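Local structure of uncharacterized protein (Parabacteroides merdae, 4R7F) at residues V58-D63 against N115-V120; S136-V141 against D388-V393; Q161-N166 against Y374-Y379; I167-F172 against N206-T211. The protein is of unknown function but is built largely of immunoglobulin-like beta-sandwiches, one of which probably resembles the first domain of type 9 secretion system plug proteins. One frame throughout, in Å; residues are numbered along the deposited sequence.

Interaction 1 of 4, residues V58-D63 against N115-V120; sequences VHCNAD and NYAIQV
His59 swings its ring away from its own backbone N (chi1 -173°) while Tyr116 folds its ring back beside its own (chi1 -71°), and the two rings meet across a non-hydrogen-bonded antiparallel pair. The imidazole presents its CD2 edge to the phenol face, His59 CD2 lying 3.6 Å from Tyr116 CZ, with the ring planes at 79° in a T-shaped stack. Partners outside the pair fix both rings: His59 ND1 bonds Ser67 OG and His59 NE2 bonds Ser113 O, while Tyr116 OH reaches Val112 O.

Val58, Cys60, Asn115 and Ala117 occupy the other face of the sheet. Beneath them, Val58 and Ala117 exchange two backbone bonds, and Cys60 N donates to Asn115 O at 2.7 Å. Ala117 CB packs 4.2 Å from Val58 CB and equally close to Cys60 SG. Where the strand 53-60 ends, Asn115 takes over with its side chain: Asn115 ND2 donates to Asn61 O at 2.9 Å, approaching from above the carbonyl plane, and OD1 is bonded by Tyr379 OH and Ser136 OG. A water donates to Cys60 O at 2.7 Å and accepts from Asn115 N, standing in for the second direct backbone bond of the Cys60-Asn115 pair. This is a central antiparallel strand pair of an immunoglobulin-like sandwich, its departing loop pinned by an asparagine.

Interaction 2 of 4, residues S136-V141 against D388-V393; sequences SVVEPV and DRLIGV
Pro140, the centre of an inverse gamma turn, leads the chain out of strand 129-138 across the classic beta bulge formed by Ile391 and Gly392 opposite Val378. The bulge region offers its carbonyls to the turn: Glu139 N donates to Leu390 O at 3.0 Å, nearly along the C=O axis, while the bond from Val141 N to Ile391 O is weak.

Above this backbone link, Arg389 and Glu139 form a salt bridge. Arg389 grips side-on, Arg389 NE to Glu139 OE2 and Arg389 NH2 to Glu139 OE1, each 2.8 Å. Both oxygens lie close to the guanidinium plane yet are met from above the carboxylate plane, the two planes being 45° apart. A bend at chi3 (69°) turns the arginine so that this edge faces the acid, and Ser113 OG holds Glu139 OE2 as well. Were Arg389 replaced by an alanine, the Glu139 carboxylate would probably be left without its countercharge, held by Ser113 alone among the partners described here. Beside the salt bridge, Val141 CG2 touches Ile391 CB.

On the other side the packing is apolar. Val138 CG1 meets Val393 CG1 at 3.6 Å, and Val138 CB lies 3.9 Å from Leu390 CG. Leu390 CD2 is pressed tightly on Ser136 CB, at 3.5 Å. The contact thus joins the end of strand 129-138, which pairs with strands 114-122 and 30-32, to strand 389-397, an outer strand of the sheet it forms with 373-380 and 181-187.

Interaction 3 of 4, residues Q161-N166 against Y374-Y379; sequences QQVSFN and YSIYVY
Ile376 fits its two branches against Phe165 and Val163 between facing strands whose axes come within 9.7 Å at 34°. Its CG2 methyl sits over the middle of the Phe165 ring, 3.8 Å from the centroid and 10° off the normal, a CH-pi contact. Ile376 CD1 reaches into the notch between Phe165 CG and the methyl CG1 of Val163, 4.1 Å from the latter. Val163 in turn points its other methyl, CG2, onto the face of Tyr374, offset toward the rim on the CD2 side, 3.9 Å from the centroid of that ring. Bumps and faces thus follow one another along the interface: ring, methyl, methyl, ring.

At the Gln161 end the contact turns polar. Tyr374 OH donates to Gln161 OE1 at 2.7 Å, with the oxygen lying in the ring plane and the amide turned 70° from the ring. OE1 also receives Asn372 ND2, Gln161 NE2 is bound to Tyr368 O and Thr370 O, and Gln187 NE2 bonds the phenol oxygen. The mixture implies a sandwich core whose two sheets are held by close apolar packing, with a buried glutamine and phenol, each given several polar partners, which probably fixes how the two strands sit at one end.

Interaction 4 of 4, residues I167-F172 against N206-T211; sequences INNKNF and NQISYT
Ile167 and Ile208 form an antiparallel hydrogen-bonded pair, Ile167 N to Ile208 O at 2.8 Å and Ile208 N to Ile167 O at 2.9 Å. Their side chains occupy one face, where Ile167 CD1 leans 3.6 Å from Tyr210 CE1 and Ile208 CD1 packs under the Asn169 amide. On the other face, Asn168 and Gln207 run side by side: Gln207 NE2 donates to Asn168 OD1 at 2.8 Å, a straight bond (166°) in the plane of the Asn168 side-chain carbonyl. The amide nitrogen of Asn168, ND2, is held by Asn143 OD1.

These strands, 160-168 and 207-219, are the two inner strands of a four-stranded antiparallel sheet in a beta-sandwich. Just beyond Asn168 the pairing fades to a weak bond from Asn169 N to Asn206 O at 3.4 Å, and the chain turns through a type I beta turn, Asn169 to Phe172, closed by Phe172 N to Asn169 O at 3.0 Å. Lys170 CB rests 4.1 Å from Asn206 CB.

The second subunit shapes the outer shell. Tyr212 OH of that subunit bonds both Lys170 N and Asn206 O, and Gln207 makes weak bonds to Asn166 and Ser209 of the same partner. With an alanine at Gln207, Asn168 OD1 would probably be left without its Gln207 donor and these weak bonds to the second subunit would go as well. Inward, the Tyr210 ring lies near Phe165, and Ile167 reaches Leu181 and Ile183 of strand 181-187.

Interactions 1, 3 and 4 are buried and 2 is partly buried; 4 is so although it lies farthest from the chain centre and touches the second subunit, as 3 also does. Interactions 1 and 4 pair neighbouring strands within a sheet, by backbone bonds, whereas 3 joins facing sheets through side chains and 2 links strands of two separate sheets, the only one of the four with a salt bridge. Interactions 3 and 4 share strand 160-168, and 2 meets 3 where strand 389-397 pairs with 373-380. Asn115 ties 1 to 2 through Ser136 and to 3 through Tyr379, while Phe172 of 4 packs against Val141, Arg389 and Ile391 of 2.

Interaction 1 of 4, residues V58-D63 against N115-V120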
loop_
_atom_site.group_PDB
_atom_site.type_symbol
_atom_site.label_atom_id
_atom_site.label_comp_id
_atom_site.label_asym_id
_atom_site.label_seq_id
_atom_site.Cartn_x
_atom_site.Cartn_y
_atom_site.Cartn_z
ATOM N N VAL A 58 -23.324 22.081 -2.512
ATOM C CA VAL A 58 -22.725 23.288 -1.942
ATOM C C VAL A 58 -21.248 23.294 -2.262
ATOM O O VAL A 58 -20.522 22.350 -1.943
ATOM C CB VAL A 58 -22.898 23.390 -0.421
ATOM C CG1 VAL A 58 -22.178 24.614 0.098
ATOM C CG2 VAL A 58 -24.374 23.462 -0.025
ATOM N N HIS A 59 -20.800 24.357 -2.916
ATOM C CA HIS A 59 -19.401 24.486 -3.184
ATOM C C HIS A 59 -18.721 25.193 -2.001
ATOM O O HIS A 59 -19.197 26.250 -1.555
ATOM C CB HIS A 59 -19.134 25.244 -4.471
ATOM C CG HIS A 59 -17.688 25.243 -4.841
ATOM N ND1 HIS A 59 -16.818 26.238 -4.449
ATOM C CD2 HIS A 59 -16.937 24.322 -5.488
ATOM C CE1 HIS A 59 -15.608 25.958 -4.897
ATOM N NE2 HIS A 59 -15.648 24.786 -5.503
ATOM N N CYS A 60 -17.590 24.620 -1.542
ATOM C CA CYS A 60 -16.870 25.116 -0.383
ATOM C C CYS A 60 -15.441 25.492 -0.677
ATOM O O CYS A 60 -14.796 24.990 -1.579
ATOM C CB CYS A 60 -16.876 24.066 0.741
ATOM S SG CYS A 60 -18.525 23.560 1.272
ATOM N N ASN A 61 -14.927 26.373 0.146
ATOM C CA ASN A 61 -13.516 26.708 0.094
ATOM C C ASN A 61 -12.654 25.691 0.829
ATOM O O ASN A 61 -13.168 24.699 1.341
ATOM C CB ASN A 61 -13.340 28.158 0.552
ATOM C CG ASN A 61 -13.684 29.134 -0.580
ATOM O OD1 ASN A 61 -13.583 28.786 -1.779
ATOM N ND2 ASN A 61 -14.121 30.319 -0.224
ATOM N N ALA A 62 -11.344 25.904 0.837
ATOM C CA ALA A 62 -10.405 24.938 1.367
ATOM C C ALA A 62 -10.735 24.515 2.794
ATOM O O ALA A 62 -10.606 23.344 3.129
ATOM C CB ALA A 62 -9.003 25.491 1.302
ATOM N N ASP A 63 -11.179 25.465 3.613
ATOM C CA ASP A 63 -11.504 25.202 5.016
ATOM C C ASP A 63 -12.926 24.678 5.254
ATOM O O ASP A 63 -13.357 24.553 6.390
ATOM C CB ASP A 63 -11.238 26.435 5.900
ATOM C CG ASP A 63 -12.196 27.601 5.625
ATOM O OD1 ASP A 63 -12.998 27.554 4.680
ATOM O OD2 ASP A 63 -12.115 28.593 6.364
ATOM N N ASN A 115 -13.869 21.756 -2.865
ATOM C CA ASN A 115 -14.585 20.986 -1.870
ATOM C C ASN A 115 -16.105 21.063 -2.117
ATOM O O ASN A 115 -16.641 22.160 -2.311
ATOM C CB ASN A 115 -14.239 21.534 -0.503
ATOM C CG ASN A 115 -12.839 21.157 -0.056
ATOM O OD1 ASN A 115 -12.245 20.212 -0.573
ATOM N ND2 ASN A 115 -12.290 21.922 0.890
ATOM N N TYR A 116 -16.779 19.924 -2.117
ATOM C CA TYR A 116 -18.254 19.879 -2.305
ATOM C C TYR A 116 -18.967 19.229 -1.117
ATOM O O TYR A 116 -18.501 18.221 -0.575
ATOM C CB TYR A 116 -18.648 19.126 -3.578
ATOM C CG TYR A 116 -18.318 19.867 -4.852
ATOM C CD1 TYR A 116 -17.080 19.726 -5.472
ATOM C CD2 TYR A 116 -19.229 20.720 -5.424
ATOM C CE1 TYR A 116 -16.763 20.438 -6.615
ATOM C CE2 TYR A 116 -18.923 21.423 -6.570
ATOM C CZ TYR A 116 -17.697 21.280 -7.155
ATOM O OH TYR A 116 -17.442 21.975 -8.292
ATOM N N ALA A 117 -20.092 19.832 -0.713
ATOM C CA ALA A 117 -20.942 19.293 0.310
ATOM C C ALA A 117 -22.334 19.038 -0.247
ATOM O O ALA A 117 -22.997 19.936 -0.783
ATOM C CB ALA A 117 -20.998 20.226 1.484
ATOM N N ILE A 118 -22.764 17.785 -0.121
ATOM C CA ILE A 118 -24.057 17.337 -0.610
ATOM C C ILE A 118 -25.011 17.292 0.560
ATOM O O ILE A 118 -24.833 16.476 1.459
ATOM C CB ILE A 118 -23.969 15.930 -1.239
ATOM C CG1 ILE A 118 -23.020 15.933 -2.426
ATOM C CG2 ILE A 118 -25.331 15.468 -1.691
ATOM C CD1 ILE A 118 -23.217 17.083 -3.393
ATOM N N GLN A 119 -26.019 18.161 0.571
ATOM C CA GLN A 119 -26.965 18.175 1.686
ATOM C C GLN A 119 -28.217 17.503 1.210
ATOM O O GLN A 119 -28.715 17.842 0.158
ATOM C CB GLN A 119 -27.267 19.582 2.122
ATOM C CG GLN A 119 -26.016 20.371 2.318
ATOM C CD GLN A 119 -26.150 21.363 3.418
ATOM O OE1 GLN A 119 -26.602 22.492 3.217
ATOM N NE2 GLN A 119 -25.756 20.947 4.608
ATOM N N VAL A 120 -28.686 16.514 1.962
ATOM C CA VAL A 120 -29.852 15.738 1.581
ATOM C C VAL A 120 -31.001 16.054 2.531
ATOM O O VAL A 120 -30.802 16.419 3.690
ATOM C CB VAL A 120 -29.550 14.236 1.523
ATOM C CG1 VAL A 120 -30.801 13.433 1.183
ATOM C CG2 VAL A 120 -28.425 13.977 0.510
HETATM O O HOH W 1 -12.233 24.414 -2.356
#

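Interaction 2 of 4, residues S136-V141 against D388-V393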
loop_
_atom_site.group_PDB
_atom_site.type_symbol
_atom_site.label_atom_id
_atom_site.label_comp_id
_atom_site.label_asym_id
_atom_site.label_seq_id
_atom_site.Cartn_x
_atom_site.Cartn_y
_atom_site.Cartn_z
ATOM N N SER A 136 -14.171 15.811 -2.320
ATOM C CA SER A 136 -13.453 16.833 -3.042
ATOM C C SER A 136 -13.224 16.423 -4.496
ATOM O O SER A 136 -13.147 15.233 -4.829
ATOM C CB SER A 136 -12.113 17.095 -2.369
ATOM O OG SER A 136 -12.261 17.604 -1.047
ATOM N N VAL A 137 -13.078 17.434 -5.333
ATOM C CA VAL A 137 -12.837 17.257 -6.741
ATOM C C VAL A 137 -11.545 17.957 -7.100
ATOM O O VAL A 137 -11.427 19.187 -6.907
ATOM C CB VAL A 137 -13.970 17.880 -7.539
ATOM C CG1 VAL A 137 -13.633 17.884 -9.018
ATOM C CG2 VAL A 137 -15.268 17.126 -7.265
ATOM N N VAL A 138 -10.568 17.168 -7.582
ATOM C CA VAL A 138 -9.215 17.671 -7.880
ATOM C C VAL A 138 -8.985 17.859 -9.400
ATOM O O VAL A 138 -9.468 17.071 -10.205
ATOM C CB VAL A 138 -8.112 16.794 -7.217
ATOM C CG1 VAL A 138 -8.180 15.321 -7.610
ATOM C CG2 VAL A 138 -6.728 17.340 -7.501
ATOM N N GLU A 139 -8.330 18.963 -9.758
ATOM C CA GLU A 139 -7.724 19.174 -11.087
ATOM C C GLU A 139 -6.235 19.041 -10.891
ATOM O O GLU A 139 -5.570 19.968 -10.471
ATOM C CB GLU A 139 -8.097 20.537 -11.699
ATOM C CG GLU A 139 -7.936 21.733 -10.768
ATOM C CD GLU A 139 -8.396 23.055 -11.363
ATOM O OE1 GLU A 139 -7.971 23.360 -12.490
ATOM O OE2 GLU A 139 -9.148 23.797 -10.678
ATOM N N PRO A 140 -5.709 17.852 -11.140
ATOM C CA PRO A 140 -4.373 17.537 -10.664
ATOM C C PRO A 140 -3.262 18.113 -11.535
ATOM O O PRO A 140 -2.646 17.417 -12.314
ATOM C CB PRO A 140 -4.357 16.004 -10.698
ATOM C CG PRO A 140 -5.270 15.676 -11.842
ATOM C CD PRO A 140 -6.387 16.682 -11.735
ATOM N N VAL A 141 -2.947 19.367 -11.310
ATOM C CA VAL A 141 -1.924 20.054 -12.075
ATOM C C VAL A 141 -0.561 20.141 -11.375
ATOM O O VAL A 141 0.386 20.641 -11.952
ATOM C CB VAL A 141 -2.415 21.458 -12.491
ATOM C CG1 VAL A 141 -3.573 21.317 -13.470
ATOM C CG2 VAL A 141 -2.797 22.305 -11.268
ATOM N N ASP A 388 -11.360 28.637 -3.924
ATOM C CA ASP A 388 -10.214 27.776 -3.728
ATOM C C ASP A 388 -10.313 26.567 -4.657
ATOM O O ASP A 388 -11.186 25.702 -4.485
ATOM C CB ASP A 388 -10.169 27.258 -2.298
ATOM C CG ASP A 388 -9.744 28.310 -1.287
ATOM O OD1 ASP A 388 -8.982 29.225 -1.630
ATOM O OD2 ASP A 388 -10.153 28.196 -0.112
ATOM N N ARG A 389 -9.390 26.508 -5.615
ATOM C CA ARG A 389 -9.198 25.320 -6.447
ATOM C C ARG A 389 -8.374 24.302 -5.720
ATOM O O ARG A 389 -7.473 24.653 -4.946
ATOM C CB ARG A 389 -8.493 25.683 -7.745
ATOM C CG ARG A 389 -9.345 26.554 -8.653
ATOM C CD ARG A 389 -8.496 27.282 -9.675
ATOM N NE ARG A 389 -7.935 26.355 -10.659
ATOM C CZ ARG A 389 -7.024 26.706 -11.565
ATOM N NH1 ARG A 389 -6.539 27.932 -11.570
ATOM N NH2 ARG A 389 -6.567 25.836 -12.451
ATOM N N LEU A 390 -8.685 23.043 -5.983
ATOM C CA LEU A 390 -7.939 21.955 -5.450
ATOM C C LEU A 390 -7.053 21.442 -6.587
ATOM O O LEU A 390 -7.541 20.786 -7.500
ATOM C CB LEU A 390 -8.913 20.891 -4.940
ATOM C CG LEU A 390 -8.324 19.583 -4.428
ATOM C CD1 LEU A 390 -7.325 19.889 -3.342
ATOM C CD2 LEU A 390 -9.370 18.600 -3.914
ATOM N N ILE A 391 -5.764 21.755 -6.523
ATOM C CA ILE A 391 -4.842 21.523 -7.619
ATOM C C ILE A 391 -3.946 20.303 -7.424
ATOM O O ILE A 391 -3.225 19.878 -8.321
ATOM C CB ILE A 391 -3.983 22.777 -7.917
ATOM C CG1 ILE A 391 -3.101 23.202 -6.747
ATOM C CG2 ILE A 391 -4.859 23.928 -8.386
ATOM C CD1 ILE A 391 -1.969 24.127 -7.160
ATOM N N GLY A 392 -4.003 19.727 -6.240
ATOM C CA GLY A 392 -3.296 18.502 -5.969
ATOM C C GLY A 392 -3.769 17.837 -4.702
ATOM O O GLY A 392 -4.160 18.507 -3.721
ATOM N N VAL A 393 -3.711 16.511 -4.704
ATOM C CA VAL A 393 -4.070 15.753 -3.543
ATOM C C VAL A 393 -3.356 14.438 -3.615
ATOM O O VAL A 393 -3.157 13.913 -4.687
ATOM C CB VAL A 393 -5.603 15.596 -3.452
ATOM C CG1 VAL A 393 -6.142 14.857 -4.652
ATOM C CG2 VAL A 393 -5.987 14.863 -2.182
#

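Interaction 3 of 4, residues Q161-N166 against Y374-Y379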
loop_
_atom_site.group_PDB
_atom_site.type_symbol
_atom_site.label_atom_id
_atom_site.label_comp_id
_atom_site.label_asym_id
_atom_site.label_seq_id
_atom_site.Cartn_x
_atom_site.Cartn_y
_atom_site.Cartn_z
ATOM N N GLN A 161 4.817 10.286 14.352
ATOM C CA GLN A 161 5.051 10.166 12.939
ATOM C C GLN A 161 5.144 11.568 12.360
ATOM O O GLN A 161 4.396 12.450 12.746
ATOM C CB GLN A 161 3.929 9.362 12.270
ATOM C CG GLN A 161 4.245 7.885 12.298
ATOM C CD GLN A 161 3.086 6.969 12.003
ATOM O OE1 GLN A 161 2.057 7.339 11.405
ATOM N NE2 GLN A 161 3.257 5.746 12.411
ATOM N N GLN A 162 6.041 11.778 11.409
ATOM C CA GLN A 162 6.145 13.069 10.767
ATOM C C GLN A 162 5.975 12.928 9.269
ATOM O O GLN A 162 6.600 12.084 8.636
ATOM C CB GLN A 162 7.499 13.679 11.092
ATOM C CG GLN A 162 7.839 14.965 10.348
ATOM C CD GLN A 162 8.892 15.813 11.101
ATOM O OE1 GLN A 162 9.596 15.321 11.976
ATOM N NE2 GLN A 162 8.947 17.100 10.789
ATOM N N VAL A 163 5.136 13.792 8.719
ATOM C CA VAL A 163 4.903 13.892 7.277
ATOM C C VAL A 163 5.766 14.971 6.650
ATOM O O VAL A 163 5.903 16.072 7.181
ATOM C CB VAL A 163 3.461 14.319 7.009
ATOM C CG1 VAL A 163 3.211 14.426 5.520
ATOM C CG2 VAL A 163 2.499 13.328 7.656
ATOM N N SER A 164 6.312 14.647 5.494
ATOM C CA SER A 164 7.259 15.508 4.797
ATOM C C SER A 164 6.738 15.487 3.379
ATOM O O SER A 164 6.374 14.416 2.879
ATOM C CB SER A 164 8.686 14.922 4.843
ATOM O OG SER A 164 9.204 14.705 6.165
ATOM N N PHE A 165 6.649 16.646 2.734
ATOM C CA PHE A 165 6.254 16.647 1.324
ATOM C C PHE A 165 6.756 17.820 0.513
ATOM O O PHE A 165 7.086 18.849 1.067
ATOM C CB PHE A 165 4.734 16.474 1.155
ATOM C CG PHE A 165 3.921 17.690 1.514
ATOM C CD1 PHE A 165 3.508 17.908 2.820
ATOM C CD2 PHE A 165 3.543 18.590 0.543
ATOM C CE1 PHE A 165 2.735 19.021 3.142
ATOM C CE2 PHE A 165 2.806 19.722 0.863
ATOM C CZ PHE A 165 2.388 19.922 2.159
ATOM N N ASN A 166 6.767 17.641 -0.808
ATOM C CA ASN A 166 7.163 18.687 -1.769
ATOM C C ASN A 166 6.113 18.744 -2.816
ATOM O O ASN A 166 5.615 17.716 -3.242
ATOM C CB ASN A 166 8.491 18.372 -2.456
ATOM C CG ASN A 166 9.599 18.116 -1.454
ATOM O OD1 ASN A 166 10.237 19.041 -0.977
ATOM N ND2 ASN A 166 9.796 16.844 -1.102
ATOM N N TYR A 374 -2.126 9.458 5.485
ATOM C CA TYR A 374 -2.171 10.901 5.560
ATOM C C TYR A 374 -2.526 11.424 4.203
ATOM O O TYR A 374 -1.858 11.103 3.241
ATOM C CB TYR A 374 -0.808 11.459 5.951
ATOM C CG TYR A 374 -0.388 10.987 7.293
ATOM C CD1 TYR A 374 0.255 9.775 7.454
ATOM C CD2 TYR A 374 -0.686 11.708 8.421
ATOM C CE1 TYR A 374 0.631 9.321 8.714
ATOM C CE2 TYR A 374 -0.291 11.266 9.680
ATOM C CZ TYR A 374 0.345 10.072 9.833
ATOM O OH TYR A 374 0.663 9.612 11.126
ATOM N N SER A 375 -3.572 12.224 4.132
ATOM C CA SER A 375 -3.979 12.826 2.871
ATOM C C SER A 375 -3.602 14.324 2.885
ATOM O O SER A 375 -3.916 15.040 3.828
ATOM C CB SER A 375 -5.474 12.644 2.654
ATOM O OG SER A 375 -5.915 11.300 2.796
ATOM N N ILE A 376 -2.921 14.758 1.838
ATOM C CA ILE A 376 -2.391 16.106 1.674
ATOM C C ILE A 376 -3.165 16.741 0.535
ATOM O O ILE A 376 -3.154 16.239 -0.584
ATOM C CB ILE A 376 -0.919 16.054 1.318
ATOM C CG1 ILE A 376 -0.166 15.311 2.424
ATOM C CG2 ILE A 376 -0.335 17.458 1.135
ATOM C CD1 ILE A 376 1.180 14.822 1.974
ATOM N N TYR A 377 -3.912 17.782 0.869
ATOM C CA TYR A 377 -4.762 18.509 -0.058
ATOM C C TYR A 377 -4.136 19.871 -0.266
ATOM O O TYR A 377 -3.890 20.593 0.705
ATOM C CB TYR A 377 -6.153 18.743 0.560
ATOM C CG TYR A 377 -7.048 17.522 0.673
ATOM C CD1 TYR A 377 -6.810 16.534 1.607
ATOM C CD2 TYR A 377 -8.125 17.376 -0.150
ATOM C CE1 TYR A 377 -7.640 15.415 1.706
ATOM C CE2 TYR A 377 -8.961 16.294 -0.057
ATOM C CZ TYR A 377 -8.718 15.315 0.876
ATOM O OH TYR A 377 -9.573 14.243 0.939
ATOM N N VAL A 378 -3.934 20.228 -1.526
ATOM C CA VAL A 378 -3.311 21.457 -1.902
ATOM C C VAL A 378 -4.330 22.303 -2.668
ATOM O O VAL A 378 -4.688 21.958 -3.763
ATOM C CB VAL A 378 -2.096 21.179 -2.804
ATOM C CG1 VAL A 378 -1.482 22.495 -3.269
ATOM C CG2 VAL A 378 -1.064 20.329 -2.075
ATOM N N TYR A 379 -4.755 23.409 -2.070
ATOM C CA TYR A 379 -5.720 24.325 -2.622
ATOM C C TYR A 379 -5.014 25.595 -3.092
ATOM O O TYR A 379 -4.001 26.005 -2.517
ATOM C CB TYR A 379 -6.741 24.713 -1.555
ATOM C CG TYR A 379 -7.553 23.572 -1.065
ATOM C CD1 TYR A 379 -8.726 23.214 -1.690
ATOM C CD2 TYR A 379 -7.131 22.813 -0.007
ATOM C CE1 TYR A 379 -9.489 22.153 -1.229
ATOM C CE2 TYR A 379 -7.860 21.735 0.432
ATOM C CZ TYR A 379 -9.044 21.415 -0.161
ATOM O OH TYR A 379 -9.756 20.308 0.289
#

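Interaction 4 of 4, residues I167-F172 against N206-T211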
loop_
_atom_site.group_PDB
_atom_site.type_symbol
_atom_site.label_atom_id
_atom_site.label_comp_id
_atom_site.label_asym_id
_atom_site.label_seq_id
_atom_site.Cartn_x
_atom_site.Cartn_y
_atom_site.Cartn_z
ATOM N N ILE A 167 5.794 19.955 -3.237
ATOM C CA ILE A 167 4.890 20.153 -4.314
ATOM C C ILE A 167 5.747 20.416 -5.520
ATOM O O ILE A 167 6.494 21.371 -5.532
ATOM C CB ILE A 167 3.988 21.369 -4.061
ATOM C CG1 ILE A 167 3.168 21.132 -2.795
ATOM C CG2 ILE A 167 3.102 21.611 -5.268
ATOM C CD1 ILE A 167 2.355 22.334 -2.381
ATOM N N ASN A 168 5.639 19.534 -6.505
ATOM C CA ASN A 168 6.320 19.643 -7.773
ATOM C C ASN A 168 5.427 20.291 -8.833
ATOM O O ASN A 168 4.492 19.683 -9.289
ATOM C CB ASN A 168 6.759 18.240 -8.194
ATOM C CG ASN A 168 7.619 17.552 -7.126
ATOM O OD1 ASN A 168 8.510 18.158 -6.537
ATOM N ND2 ASN A 168 7.349 16.285 -6.890
ATOM N N ASN A 169 5.749 21.539 -9.205
ATOM C CA ASN A 169 4.903 22.381 -10.020
ATOM C C ASN A 169 5.573 22.993 -11.247
ATOM O O ASN A 169 5.214 24.099 -11.638
ATOM C CB ASN A 169 4.269 23.517 -9.173
ATOM C CG ASN A 169 5.288 24.540 -8.688
ATOM O OD1 ASN A 169 6.444 24.230 -8.443
ATOM N ND2 ASN A 169 4.867 25.762 -8.602
ATOM N N LYS A 170 6.458 22.241 -11.900
ATOM C CA LYS A 170 7.096 22.693 -13.136
ATOM C C LYS A 170 6.053 23.090 -14.197
ATOM O O LYS A 170 6.229 24.075 -14.898
ATOM C CB LYS A 170 8.031 21.605 -13.702
ATOM C CG LYS A 170 8.712 22.036 -15.004
ATOM C CD LYS A 170 9.824 21.103 -15.500
ATOM C CE LYS A 170 9.319 19.703 -15.854
ATOM N NZ LYS A 170 8.222 19.567 -16.867
ATOM N N ASN A 171 4.978 22.312 -14.294
ATOM C CA ASN A 171 3.934 22.556 -15.252
ATOM C C ASN A 171 2.764 23.356 -14.704
ATOM O O ASN A 171 1.789 23.538 -15.399
ATOM C CB ASN A 171 3.461 21.230 -15.848
ATOM C CG ASN A 171 4.556 20.539 -16.657
ATOM O OD1 ASN A 171 5.494 21.188 -17.106
ATOM N ND2 ASN A 171 4.445 19.223 -16.837
ATOM N N PHE A 172 2.872 23.876 -13.481
ATOM C CA PHE A 172 1.848 24.792 -12.973
ATOM C C PHE A 172 2.516 25.832 -12.081
ATOM O O PHE A 172 2.360 25.811 -10.872
ATOM C CB PHE A 172 0.739 24.031 -12.236
ATOM C CG PHE A 172 -0.499 24.844 -11.999
ATOM C CD1 PHE A 172 -1.436 25.014 -13.015
ATOM C CD2 PHE A 172 -0.718 25.472 -10.766
ATOM C CE1 PHE A 172 -2.576 25.777 -12.807
ATOM C CE2 PHE A 172 -1.860 26.231 -10.559
ATOM C CZ PHE A 172 -2.787 26.388 -11.576
ATOM N N ASN A 206 10.196 25.587 -9.297
ATOM C CA ASN A 206 9.451 24.393 -9.670
ATOM C C ASN A 206 9.316 23.377 -8.515
ATOM O O ASN A 206 9.042 22.175 -8.738
ATOM C CB ASN A 206 10.102 23.727 -10.887
ATOM C CG ASN A 206 11.585 23.429 -10.687
ATOM O OD1 ASN A 206 12.053 23.290 -9.544
ATOM N ND2 ASN A 206 12.345 23.312 -11.814
ATOM N N GLN A 207 9.493 23.853 -7.290
ATOM C CA GLN A 207 9.383 22.960 -6.146
ATOM C C GLN A 207 9.193 23.715 -4.884
ATOM O O GLN A 207 9.941 24.625 -4.615
ATOM C CB GLN A 207 10.610 22.090 -5.983
ATOM C CG GLN A 207 10.294 20.949 -5.060
ATOM C CD GLN A 207 11.387 19.896 -5.028
ATOM O OE1 GLN A 207 12.546 20.201 -4.677
ATOM N NE2 GLN A 207 11.023 18.641 -5.353
ATOM N N ILE A 208 8.163 23.339 -4.140
ATOM C CA ILE A 208 7.841 23.961 -2.875
ATOM C C ILE A 208 7.924 22.892 -1.813
ATOM O O ILE A 208 7.199 21.911 -1.866
ATOM C CB ILE A 208 6.437 24.573 -2.886
ATOM C CG1 ILE A 208 6.264 25.477 -4.115
ATOM C CG2 ILE A 208 6.206 25.413 -1.617
ATOM C CD1 ILE A 208 4.900 25.371 -4.763
ATOM N N SER A 209 8.810 23.079 -0.850
ATOM C CA SER A 209 9.072 22.034 0.133
ATOM C C SER A 209 8.465 22.376 1.488
ATOM O O SER A 209 8.662 23.498 1.982
ATOM C CB SER A 209 10.588 21.801 0.246
ATOM O OG SER A 209 10.885 20.903 1.307
ATOM N N TYR A 210 7.705 21.429 2.057
ATOM C CA TYR A 210 7.107 21.583 3.402
ATOM C C TYR A 210 7.658 20.465 4.238
ATOM O O TYR A 210 6.964 19.543 4.628
ATOM C CB TYR A 210 5.574 21.468 3.392
ATOM C CG TYR A 210 4.884 22.525 2.598
ATOM C CD1 TYR A 210 4.810 22.443 1.221
ATOM C CD2 TYR A 210 4.338 23.641 3.213
ATOM C CE1 TYR A 210 4.201 23.442 0.470
ATOM C CE2 TYR A 210 3.695 24.624 2.471
ATOM C CZ TYR A 210 3.633 24.529 1.099
ATOM O OH TYR A 210 3.001 25.516 0.349
ATOM N N THR A 211 8.943 20.522 4.443
ATOM C CA THR A 211 9.680 19.468 5.093
ATOM C C THR A 211 10.246 20.071 6.352
ATOM O O THR A 211 10.596 21.224 6.343
ATOM C CB THR A 211 10.796 18.978 4.165
ATOM O OG1 THR A 211 10.191 18.438 2.987
ATOM C CG2 THR A 211 11.575 17.888 4.803
#